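Putative Type I topoisomerase (Deinococcus radiodurans, PDB 3M4A) is a type IB topoisomerase that binds DNA and probably catalyses its ATP-independent single-strand breakage, strand passage and rejoining. Local coordinates at residues A[116-121]-A[193-198]; A[203-208]-A[214-219]. All coordinates share one frame; numbering follows the deposited sequence.

Interaction 1 (A[116-121]-A[193-198]); sequences SGLPPR and QKLLDL. With nucleotides of chain B.
The flat group at this contact is the carbonyl of Lys194, whose O lies 4.0 Å from Leu118 CD1; no aromatic or guanidinium side chain joins the two segments. The site lies in the catalytic core of a type IB topoisomerase, where the loop leading into helix 120-134, with Pro119 as its N-cap, packs on the C-terminal part of helix 186-196 and the residues that follow it, beside bound DNA. One methyl makes all the apolar contacts across the two segments. Leu118 CD1 sits 3.9 Å from Leu195 CD2 and 4.1 Å from Leu198 CD1, while Lys194 CB lies 4.1 Å from Leu118 CD1. The torsions explain this reach: CG of Leu118 lies opposite the carbonyl carbon (chi1 -69°), and CD1 continues the extended line from CA (chi2 172°), which carries it in among its three neighbours. Leu118 supplies more than half of the 167 Å² buried between the segments, and both it and Leu195 are buried; Leu195 in turn rests on Phe204, and Leu198 on Gln205 and Val207.

The polar half of the contact runs through DNA and water, with no direct hydrogen bond between the segments. Gly117 N donates to OP1 of DG8 of chain B at 2.9 Å along a nearly straight N-H line (170°), so a main-chain amide grips the phosphate. The extended chain of Lys194 brings NZ up to the same water that serves this phosphate, and NZ also bonds Asn191 OD1; its charge probably helps to offset that of the backbone of the DNA. Water 1 accepts from Lys194 NZ at 2.9 Å and donates to Gly117 O at 2.8 Å and to OP1 of DG8 of chain B, also at 2.8 Å.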
ATOM      1  N   SER A 116      17.115   0.815 -15.873  1.00  9.60           N
ATOM      2  CA  SER A 116      18.237  -0.110 -15.740  0.50  9.91           C
ATOM      3  C   SER A 116      18.993   0.177 -14.452  1.00 10.23           C
ATOM      4  O   SER A 116      18.948   1.291 -13.922  1.00 11.55           O
ATOM      5  CB  SER A 116      19.170  -0.049 -16.950  0.50 10.10           C
ATOM      6  OG  SER A 116      19.671   1.256 -17.137  0.50 10.54           O
ATOM      7  N   GLY A 117      19.668  -0.847 -13.949  1.00 10.46           N
ATOM      8  CA  GLY A 117      20.423  -0.769 -12.703  1.00 10.11           C
ATOM      9  C   GLY A 117      19.533  -0.588 -11.485  1.00 10.08           C
ATOM     10  O   GLY A 117      18.419  -1.119 -11.442  1.00 10.90           O
ATOM     11  N   LEU A 118      20.018   0.157 -10.495  1.00  9.21           N
ATOM     12  CA  LEU A 118      19.274   0.360  -9.251  1.00  9.04           C
ATOM     13  C   LEU A 118      19.204   1.850  -8.867  1.00  9.41           C
ATOM     14  O   LEU A 118      19.699   2.242  -7.804  1.00  9.01           O
ATOM     15  CB  LEU A 118      19.878  -0.488  -8.122  1.00  9.41           C
ATOM     16  CG  LEU A 118      19.704  -2.019  -8.220  1.00  9.25           C
ATOM     17  CD1 LEU A 118      20.506  -2.771  -7.149  1.00 13.02           C
ATOM     18  CD2 LEU A 118      18.238  -2.408  -8.148  1.00 11.62           C
ATOM     19  N   PRO A 119      18.573   2.678  -9.730  1.00  9.30           N
ATOM     20  CA  PRO A 119      18.436   4.102  -9.405  1.00  9.08           C
ATOM     21  C   PRO A 119      17.402   4.326  -8.307  1.00  9.63           C
ATOM     22  O   PRO A 119      16.630   3.415  -7.999  1.00  7.79           O
ATOM     23  CB  PRO A 119      17.948   4.716 -10.715  1.00  9.52           C
ATOM     24  CG  PRO A 119      17.158   3.592 -11.359  1.00  9.41           C
ATOM     25  CD  PRO A 119      17.958   2.354 -11.032  1.00  9.57           C
ATOM     26  N   PRO A 120      17.383   5.520  -7.705  1.00  8.98           N
ATOM     27  CA  PRO A 120      16.544   5.759  -6.528  1.00  9.08           C
ATOM     28  C   PRO A 120      15.067   5.407  -6.702  1.00  8.87           C
ATOM     29  O   PRO A 120      14.505   4.711  -5.851  1.00  8.99           O
ATOM     30  CB  PRO A 120      16.735   7.259  -6.277  1.00  9.59           C
ATOM     31  CG  PRO A 120      18.090   7.513  -6.786  1.00  9.69           C
ATOM     32  CD  PRO A 120      18.189   6.716  -8.034  1.00  9.80           C
ATOM     33  N   ARG A 121      14.452   5.851  -7.796  1.00  8.42           N
ATOM     34  CA  ARG A 121      13.027   5.613  -7.996  1.00  8.19           C
ATOM     35  C   ARG A 121      12.734   4.127  -8.224  1.00  7.88           C
ATOM     36  O   ARG A 121      11.651   3.669  -7.885  1.00  6.88           O
ATOM     37  CB  ARG A 121      12.477   6.452  -9.146  1.00  8.62           C
ATOM     38  CG  ARG A 121      12.500   7.935  -8.829  1.00  9.12           C
ATOM     39  CD  ARG A 121      11.983   8.758  -9.999  1.00  9.51           C
ATOM     40  NE  ARG A 121      10.568   8.523 -10.248  1.00 11.08           N
ATOM     41  CZ  ARG A 121       9.550   9.179  -9.689  1.00 13.01           C
ATOM     42  NH1 ARG A 121       9.738  10.175  -8.832  1.00 15.03           N
ATOM     43  NH2 ARG A 121       8.318   8.828 -10.013  1.00 14.76           N
ATOM     44  N   GLN A 193      17.860 -10.068  -5.507  1.00  6.51           N
ATOM     45  CA  GLN A 193      19.177 -10.666  -5.743  1.00  7.34           C
ATOM     46  C   GLN A 193      20.211  -9.581  -6.060  1.00  7.73           C
ATOM     47  O   GLN A 193      21.321  -9.618  -5.554  1.00  7.66           O
ATOM     48  CB  GLN A 193      19.134 -11.698  -6.871  1.00  7.50           C
ATOM     49  CG  GLN A 193      18.334 -12.950  -6.545  1.00  8.23           C
ATOM     50  CD  GLN A 193      19.123 -14.075  -5.866  1.00 12.23           C
ATOM     51  OE1 GLN A 193      20.202 -13.870  -5.304  1.00 15.33           O
ATOM     52  NE2 GLN A 193      18.554 -15.286  -5.906  1.00 12.06           N
ATOM     53  N   LYS A 194      19.839  -8.633  -6.910  1.00  7.89           N
ATOM     54  CA  LYS A 194      20.712  -7.501  -7.260  1.00  8.57           C
ATOM     55  C   LYS A 194      21.044  -6.631  -6.048  1.00  8.46           C
ATOM     56  O   LYS A 194      22.190  -6.211  -5.883  1.00  8.38           O
ATOM     57  CB  LYS A 194      20.070  -6.623  -8.339  1.00  8.71           C
ATOM     58  CG  LYS A 194      19.825  -7.296  -9.680  1.00 10.85           C
ATOM     59  CD  LYS A 194      19.084  -6.324 -10.627  1.00 11.47           C
ATOM     60  CE  LYS A 194      18.250  -7.046 -11.666  1.00 13.56           C
ATOM     61  NZ  LYS A 194      17.267  -6.114 -12.322  1.00 14.20           N
ATOM     62  N   LEU A 195      20.062  -6.352  -5.198  1.00  7.33           N
ATOM     63  CA  LEU A 195      20.330  -5.602  -3.963  1.00  7.15           C
ATOM     64  C   LEU A 195      21.322  -6.341  -3.057  1.00  7.41           C
ATOM     65  O   LEU A 195      22.232  -5.746  -2.494  1.00  7.62           O
ATOM     66  CB  LEU A 195      19.025  -5.289  -3.198  1.00  6.75           C
ATOM     67  CG  LEU A 195      18.117  -4.221  -3.807  1.00  6.28           C
ATOM     68  CD1 LEU A 195      16.739  -4.239  -3.173  1.00  5.53           C
ATOM     69  CD2 LEU A 195      18.727  -2.833  -3.631  1.00  7.50           C
ATOM     70  N   LEU A 196      21.133  -7.646  -2.919  1.00  7.80           N
ATOM     71  CA  LEU A 196      22.025  -8.473  -2.101  1.00  8.45           C
ATOM     72  C   LEU A 196      23.453  -8.590  -2.658  1.00  9.86           C
ATOM     73  O   LEU A 196      24.375  -8.915  -1.915  1.00 10.62           O
ATOM     74  CB  LEU A 196      21.410  -9.858  -1.894  1.00  7.74           C
ATOM     75  CG  LEU A 196      20.234  -9.842  -0.924  1.00  6.50           C
ATOM     76  CD1 LEU A 196      19.292 -11.035  -1.137  1.00  6.40           C
ATOM     77  CD2 LEU A 196      20.754  -9.771   0.523  1.00  7.02           C
ATOM     78  N   ASP A 197      23.648  -8.298  -3.941  1.00 10.85           N
ATOM     79  CA  ASP A 197      24.999  -8.257  -4.511  1.00 12.06           C
ATOM     80  C   ASP A 197      25.809  -7.032  -4.081  1.00 12.60           C
ATOM     81  O   ASP A 197      27.040  -7.041  -4.210  1.00 13.87           O
ATOM     82  CB  ASP A 197      24.946  -8.313  -6.039  1.00 12.68           C
ATOM     83  CG  ASP A 197      24.626  -9.698  -6.573  1.00 15.36           C
ATOM     84  OD1 ASP A 197      24.706 -10.698  -5.824  1.00 17.57           O
ATOM     85  OD2 ASP A 197      24.302  -9.785  -7.778  1.00 21.19           O
ATOM     86  N   LEU A 198      25.144  -5.988  -3.585  1.00 12.40           N
ATOM     87  CA  LEU A 198      25.824  -4.774  -3.126  1.00 12.89           C
ATOM     88  C   LEU A 198      26.456  -5.014  -1.747  1.00 13.24           C
ATOM     89  O   LEU A 198      25.981  -5.861  -0.992  1.00 11.98           O
ATOM     90  CB  LEU A 198      24.852  -3.594  -3.080  1.00 12.36           C
ATOM     91  CG  LEU A 198      24.091  -3.274  -4.377  1.00 12.51           C
ATOM     92  CD1 LEU A 198      23.166  -2.107  -4.134  1.00 12.61           C
ATOM     93  CD2 LEU A 198      25.027  -2.979  -5.533  1.00 13.33           C
TER
ATOM     94  P    DG B   8      19.135  -4.166 -16.524  1.00 11.53           P
ATOM     95  OP1  DG B   8      19.351  -3.434 -15.268  1.00  9.48           O
ATOM     96  OP2  DG B   8      19.827  -5.449 -16.736  1.00 12.61           O
ATOM     97  O5'  DG B   8      17.561  -4.351 -16.736  1.00  9.98           O
ATOM     98  C5'  DG B   8      16.612  -3.396 -16.370  1.00  8.07           C
ATOM     99  C4'  DG B   8      15.223  -3.912 -16.682  1.00  6.18           C
ATOM    100  O4'  DG B   8      15.022  -3.973 -18.110  1.00  7.27           O
ATOM    101  C3'  DG B   8      14.927  -5.326 -16.198  1.00  6.44           C
ATOM    102  O3'  DG B   8      13.612  -5.362 -15.683  1.00  7.46           O
ATOM    103  C2'  DG B   8      15.020  -6.186 -17.439  1.00  6.97           C
ATOM    104  C1'  DG B   8      14.414  -5.214 -18.421  1.00  6.34           C
ATOM    105  N9   DG B   8      14.637  -5.437 -19.835  1.00  6.76           N
ATOM    106  C8   DG B   8      15.738  -5.979 -20.457  1.00  6.47           C
ATOM    107  N7   DG B   8      15.597  -5.997 -21.759  1.00  5.76           N
ATOM    108  C5   DG B   8      14.352  -5.438 -21.989  1.00  5.64           C
ATOM    109  C6   DG B   8      13.664  -5.187 -23.201  1.00  5.41           C
ATOM    110  O6   DG B   8      14.063  -5.461 -24.361  1.00  7.87           O
ATOM    111  N1   DG B   8      12.417  -4.637 -23.000  1.00  6.31           N
ATOM    112  C2   DG B   8      11.914  -4.288 -21.757  1.00  4.78           C
ATOM    113  N2   DG B   8      10.695  -3.734 -21.746  1.00  6.32           N
ATOM    114  N3   DG B   8      12.553  -4.497 -20.619  1.00  4.36           N
ATOM    115  C4   DG B   8      13.758  -5.076 -20.805  1.00  3.42           C
ATOM    116  P    DG B   7      22.093  -3.937 -22.871  1.00 21.60           P
ATOM    117  OP1  DG B   7      23.481  -3.527 -22.643  1.00 24.26           O
ATOM    118  OP2  DG B   7      21.752  -5.258 -23.431  1.00 22.25           O
ATOM    119  O5'  DG B   7      21.366  -3.758 -21.439  1.00 19.55           O
ATOM    120  C5'  DG B   7      21.644  -2.644 -20.621  1.00 15.33           C
ATOM    121  C4'  DG B   7      20.458  -2.363 -19.719  1.00 13.18           C
ATOM    122  O4'  DG B   7      19.328  -1.954 -20.521  1.00 10.82           O
ATOM    123  C3'  DG B   7      19.969  -3.571 -18.941  1.00 12.16           C
ATOM    124  O3'  DG B   7      19.519  -3.096 -17.659  1.00 11.00           O
ATOM    125  C2'  DG B   7      18.856  -4.114 -19.835  1.00 11.13           C
ATOM    126  C1'  DG B   7      18.206  -2.824 -20.292  1.00  9.74           C
ATOM    127  N9   DG B   7      17.411  -2.771 -21.531  1.00  9.83           N
ATOM    128  C8   DG B   7      17.854  -3.132 -22.774  1.00 10.11           C
ATOM    129  N7   DG B   7      16.992  -2.971 -23.731  1.00  9.22           N
ATOM    130  C5   DG B   7      15.890  -2.435 -23.084  1.00  7.54           C
ATOM    131  C6   DG B   7      14.645  -2.040 -23.615  1.00  6.58           C
ATOM    132  O6   DG B   7      14.257  -2.104 -24.791  1.00  9.03           O
ATOM    133  N1   DG B   7      13.771  -1.549 -22.634  1.00  7.92           N
ATOM    134  C2   DG B   7      14.110  -1.458 -21.316  1.00  6.87           C
ATOM    135  N2   DG B   7      13.154  -0.971 -20.497  1.00  7.15           N
ATOM    136  N3   DG B   7      15.267  -1.824 -20.795  1.00  7.15           N
ATOM    137  C4   DG B   7      16.139  -2.295 -21.733  1.00  8.34           C
TER
HETATM  138  O   HOH W   1      17.748  -3.309 -12.983  1.00 12.42           O

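Interaction 2 (A[203-208]-A[214-219]); sequences LFQTVD and RRRIHS
Gln205, Thr206 and Phe204 meet Arg214 to Ile217 across an antiparallel beta hairpin of the catalytic core, whose strands 205-207 and 214-216 run at 156° to one another and which leads into helix 219-230, with His218 at the N-cap. Main-chain hydrogen bonds set the register. Thr206 and Arg215 form the hydrogen-bonded pair: Thr206 N reaches Arg215 O at 2.8 Å and Arg215 N reaches Thr206 O at 3.1 Å, each donor lying almost in line with the C=O bond. Beyond the strands, Ile217 N bonds Phe204 O at 3.0 Å, but from well above the carbonyl plane.

Among side chains, one polar bond crosses the hairpin. Arg214 NH1 donates to Gln205 OE1 at 2.9 Å; the oxygen lies at the edge of the guanidinium, in its plane, while the amide is turned 73° against that plane. The bend of Arg214 at chi3 (50°) turns the guanidinium so that NH1 meets OE1, and Gln205 NE2 is held by Pro199 O. A leucine in place of Gln205 would probably leave NH1 without this acceptor and Pro199 O without its amide donor, with the guanidinium freer to turn.

Van der Waals packing gathers on the Thr206 methyl: Thr206 CG2 lies 3.5 Å from Arg215 CG and stands over the face of the Arg215 guanidinium, whose main ionic partner is Glu221. Thr206 CG2 also packs 3.9 Å from Ile217 CD1. Arg216 diverges from its bridge partner Gln205 toward Asp141, its salt-bridge partner. Arg216 NE donates in the guanidinium plane to water 2, at 2.9 Å.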
ATOM      1  N   LEU A 203      20.005  -3.284   3.365  1.00 11.29           N
ATOM      2  CA  LEU A 203      19.366  -3.942   2.236  1.00 10.58           C
ATOM      3  C   LEU A 203      19.014  -2.971   1.103  1.00  9.87           C
ATOM      4  O   LEU A 203      19.359  -3.220  -0.054  1.00  9.97           O
ATOM      5  CB  LEU A 203      18.112  -4.681   2.708  1.00  9.48           C
ATOM      6  CG  LEU A 203      17.406  -5.535   1.650  1.00  9.95           C
ATOM      7  CD1 LEU A 203      18.361  -6.495   0.917  1.00  7.37           C
ATOM      8  CD2 LEU A 203      16.260  -6.313   2.313  1.00  9.37           C
ATOM      9  N   PHE A 204      18.317  -1.879   1.433  1.00  9.09           N
ATOM     10  CA  PHE A 204      17.761  -0.990   0.405  1.00  9.32           C
ATOM     11  C   PHE A 204      18.733   0.138   0.142  1.00  9.52           C
ATOM     12  O   PHE A 204      18.815   1.104   0.904  1.00 10.07           O
ATOM     13  CB  PHE A 204      16.347  -0.506   0.766  1.00  8.57           C
ATOM     14  CG  PHE A 204      15.351  -1.625   0.794  1.00  8.30           C
ATOM     15  CD1 PHE A 204      14.859  -2.103   1.989  1.00  7.97           C
ATOM     16  CD2 PHE A 204      14.980  -2.260  -0.399  1.00  7.42           C
ATOM     17  CE1 PHE A 204      13.988  -3.175   2.006  1.00  7.66           C
ATOM     18  CE2 PHE A 204      14.101  -3.319  -0.393  1.00  5.86           C
ATOM     19  CZ  PHE A 204      13.607  -3.785   0.800  1.00  7.48           C
ATOM     20  N   GLN A 205      19.499  -0.049  -0.927  1.00 10.53           N
ATOM     21  CA  GLN A 205      20.493   0.904  -1.379  1.00 11.48           C
ATOM     22  C   GLN A 205      20.295   1.185  -2.855  1.00 11.92           C
ATOM     23  O   GLN A 205      19.771   0.359  -3.595  1.00 11.11           O
ATOM     24  CB  GLN A 205      21.888   0.323  -1.175  1.00 11.57           C
ATOM     25  CG  GLN A 205      22.237  -0.001   0.270  1.00 12.62           C
ATOM     26  CD  GLN A 205      23.649  -0.535   0.403  1.00 13.27           C
ATOM     27  OE1 GLN A 205      24.577   0.212   0.732  1.00 18.17           O
ATOM     28  NE2 GLN A 205      23.829  -1.819   0.120  1.00 11.15           N
ATOM     29  N   THR A 206      20.770   2.342  -3.289  1.00 12.29           N
ATOM     30  CA  THR A 206      20.702   2.724  -4.693  1.00 13.74           C
ATOM     31  C   THR A 206      22.132   2.946  -5.174  1.00 14.62           C
ATOM     32  O   THR A 206      22.968   3.359  -4.390  1.00 14.55           O
ATOM     33  CB  THR A 206      19.845   3.991  -4.878  1.00 13.45           C
ATOM     34  OG1 THR A 206      19.864   4.414  -6.248  1.00 14.03           O
ATOM     35  CG2 THR A 206      20.326   5.141  -3.979  1.00 13.12           C
ATOM     36  N   VAL A 207      22.388   2.623  -6.439  1.00 16.17           N
ATOM     37  CA  VAL A 207      23.692   2.788  -7.093  0.50 16.71           C
ATOM     38  C   VAL A 207      23.517   3.738  -8.273  1.00 17.29           C
ATOM     39  O   VAL A 207      22.585   3.562  -9.059  1.00 16.73           O
ATOM     40  CB  VAL A 207      24.200   1.437  -7.650  0.50 16.76           C
ATOM     41  CG1 VAL A 207      25.464   1.628  -8.501  0.50 16.96           C
ATOM     42  CG2 VAL A 207      24.446   0.453  -6.531  0.50 16.28           C
ATOM     43  N   ASP A 208      24.390   4.742  -8.404  1.00 18.84           N
ATOM     44  CA  ASP A 208      24.272   5.711  -9.502  1.00 19.82           C
ATOM     45  C   ASP A 208      25.127   5.219 -10.654  1.00 21.04           C
ATOM     46  O   ASP A 208      26.285   4.878 -10.458  1.00 22.27           O
ATOM     47  CB  ASP A 208      24.714   7.114  -9.068  1.00 20.58           C
ATOM     48  CG  ASP A 208      24.565   8.143 -10.183  1.00 21.16           C
ATOM     49  OD1 ASP A 208      25.565   8.372 -10.914  1.00 26.02           O
ATOM     50  OD2 ASP A 208      23.454   8.696 -10.344  1.00 24.48           O
ATOM     51  N   ARG A 214      27.120   4.911  -4.151  1.00 22.49           N
ATOM     52  CA  ARG A 214      26.144   4.057  -3.460  1.00 21.86           C
ATOM     53  C   ARG A 214      25.643   4.718  -2.176  1.00 20.59           C
ATOM     54  O   ARG A 214      26.434   5.282  -1.425  1.00 20.43           O
ATOM     55  CB  ARG A 214      26.805   2.719  -3.118  1.00 21.78           C
ATOM     56  CG  ARG A 214      25.910   1.700  -2.408  1.00 22.69           C
ATOM     57  CD  ARG A 214      26.520   0.291  -2.429  1.00 23.35           C
ATOM     58  NE  ARG A 214      27.916   0.250  -1.978  1.00 24.95           N
ATOM     59  CZ  ARG A 214      28.316   0.304  -0.706  1.00 25.15           C
ATOM     60  NH1 ARG A 214      27.444   0.416   0.287  1.00 25.66           N
ATOM     61  NH2 ARG A 214      29.610   0.262  -0.418  1.00 26.04           N
ATOM     62  N   ARG A 215      24.333   4.648  -1.927  1.00 19.06           N
ATOM     63  CA  ARG A 215      23.746   5.150  -0.682  1.00 18.32           C
ATOM     64  C   ARG A 215      22.467   4.396  -0.338  1.00 17.47           C
ATOM     65  O   ARG A 215      21.907   3.703  -1.186  1.00 16.97           O
ATOM     66  CB  ARG A 215      23.445   6.653  -0.780  1.00 18.09           C
ATOM     67  CG  ARG A 215      22.441   7.036  -1.861  1.00 18.13           C
ATOM     68  CD  ARG A 215      22.152   8.538  -1.904  1.00 18.16           C
ATOM     69  NE  ARG A 215      21.142   8.864  -2.909  1.00 17.84           N
ATOM     70  CZ  ARG A 215      19.828   8.704  -2.742  1.00 17.11           C
ATOM     71  NH1 ARG A 215      19.349   8.223  -1.600  1.00 17.50           N
ATOM     72  NH2 ARG A 215      18.992   9.023  -3.715  1.00 18.01           N
ATOM     73  N   ARG A 216      21.997   4.566   0.893  1.00 16.77           N
ATOM     74  CA  ARG A 216      20.744   3.962   1.334  1.00 16.20           C
ATOM     75  C   ARG A 216      19.535   4.779   0.914  1.00 15.46           C
ATOM     76  O   ARG A 216      19.611   6.002   0.777  1.00 15.41           O
ATOM     77  CB  ARG A 216      20.701   3.867   2.854  1.00 16.56           C
ATOM     78  CG  ARG A 216      21.552   2.800   3.465  1.00 16.67           C
ATOM     79  CD  ARG A 216      21.434   2.854   4.973  1.00 17.51           C
ATOM     80  NE  ARG A 216      20.042   2.699   5.380  1.00 18.34           N
ATOM     81  CZ  ARG A 216      19.541   3.076   6.553  1.00 18.68           C
ATOM     82  NH1 ARG A 216      20.309   3.615   7.497  1.00 18.78           N
ATOM     83  NH2 ARG A 216      18.249   2.903   6.784  1.00 20.18           N
ATOM     84  N   ILE A 217      18.403   4.103   0.748  1.00 13.74           N
ATOM     85  CA  ILE A 217      17.110   4.773   0.736  1.00 13.34           C
ATOM     86  C   ILE A 217      16.577   4.787   2.177  1.00 12.66           C
ATOM     87  O   ILE A 217      16.311   3.729   2.757  1.00 12.26           O
ATOM     88  CB  ILE A 217      16.073   4.053  -0.155  1.00 12.72           C
ATOM     89  CG1 ILE A 217      16.580   3.936  -1.598  1.00 12.32           C
ATOM     90  CG2 ILE A 217      14.732   4.773  -0.082  1.00 13.37           C
ATOM     91  CD1 ILE A 217      16.850   5.282  -2.292  1.00 11.86           C
ATOM     92  N   HIS A 218      16.438   5.978   2.746  1.00 12.54           N
ATOM     93  CA  HIS A 218      15.910   6.158   4.088  1.00 12.40           C
ATOM     94  C   HIS A 218      14.409   6.436   4.054  1.00 12.17           C
ATOM     95  O   HIS A 218      13.848   6.765   3.013  1.00 12.10           O
ATOM     96  CB  HIS A 218      16.625   7.329   4.782  1.00 13.19           C
ATOM     97  CG  HIS A 218      18.109   7.143   4.917  1.00 13.32           C
ATOM     98  ND1 HIS A 218      18.698   6.663   6.065  1.00 18.21           N
ATOM     99  CD2 HIS A 218      19.124   7.399   4.057  1.00 17.18           C
ATOM    100  CE1 HIS A 218      20.011   6.627   5.903  1.00 16.07           C
ATOM    101  NE2 HIS A 218      20.294   7.061   4.691  1.00 15.98           N
ATOM    102  N   SER A 219      13.769   6.336   5.214  1.00 11.76           N
ATOM    103  CA  SER A 219      12.327   6.566   5.330  1.00 12.11           C
ATOM    104  C   SER A 219      11.855   7.915   4.773  1.00 11.77           C
ATOM    105  O   SER A 219      10.836   7.982   4.103  1.00 11.34           O
ATOM    106  CB  SER A 219      11.871   6.394   6.788  1.00 12.37           C
ATOM    107  OG  SER A 219      12.472   7.362   7.643  1.00 12.46           O
TER
HETATM  108  O   HOH W   2      18.058   1.663   3.552  1.00 13.08           O

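How the interactions relate
From the N terminus, residues 116-121 come first, at the entry to helix 120-134. Interaction 1 closes a long loop of 71 intervening residues, including the three-stranded sheet 160-183, when helix 186-196 returns to them. A few residues later the chain enters the hairpin, and interaction 2 closes its short connection. The two contacts are therefore in series, neither nested nor crossed, with centres about 8 Å apart. They are joined directly: Leu118 O of interaction 1 lies 2.7 Å from Thr206 OG1 and 3.0 Å from Val207 N, both probable hydrogen bonds. Together they tie helices 120-134 and 186-196 to the hairpin within the catalytic core.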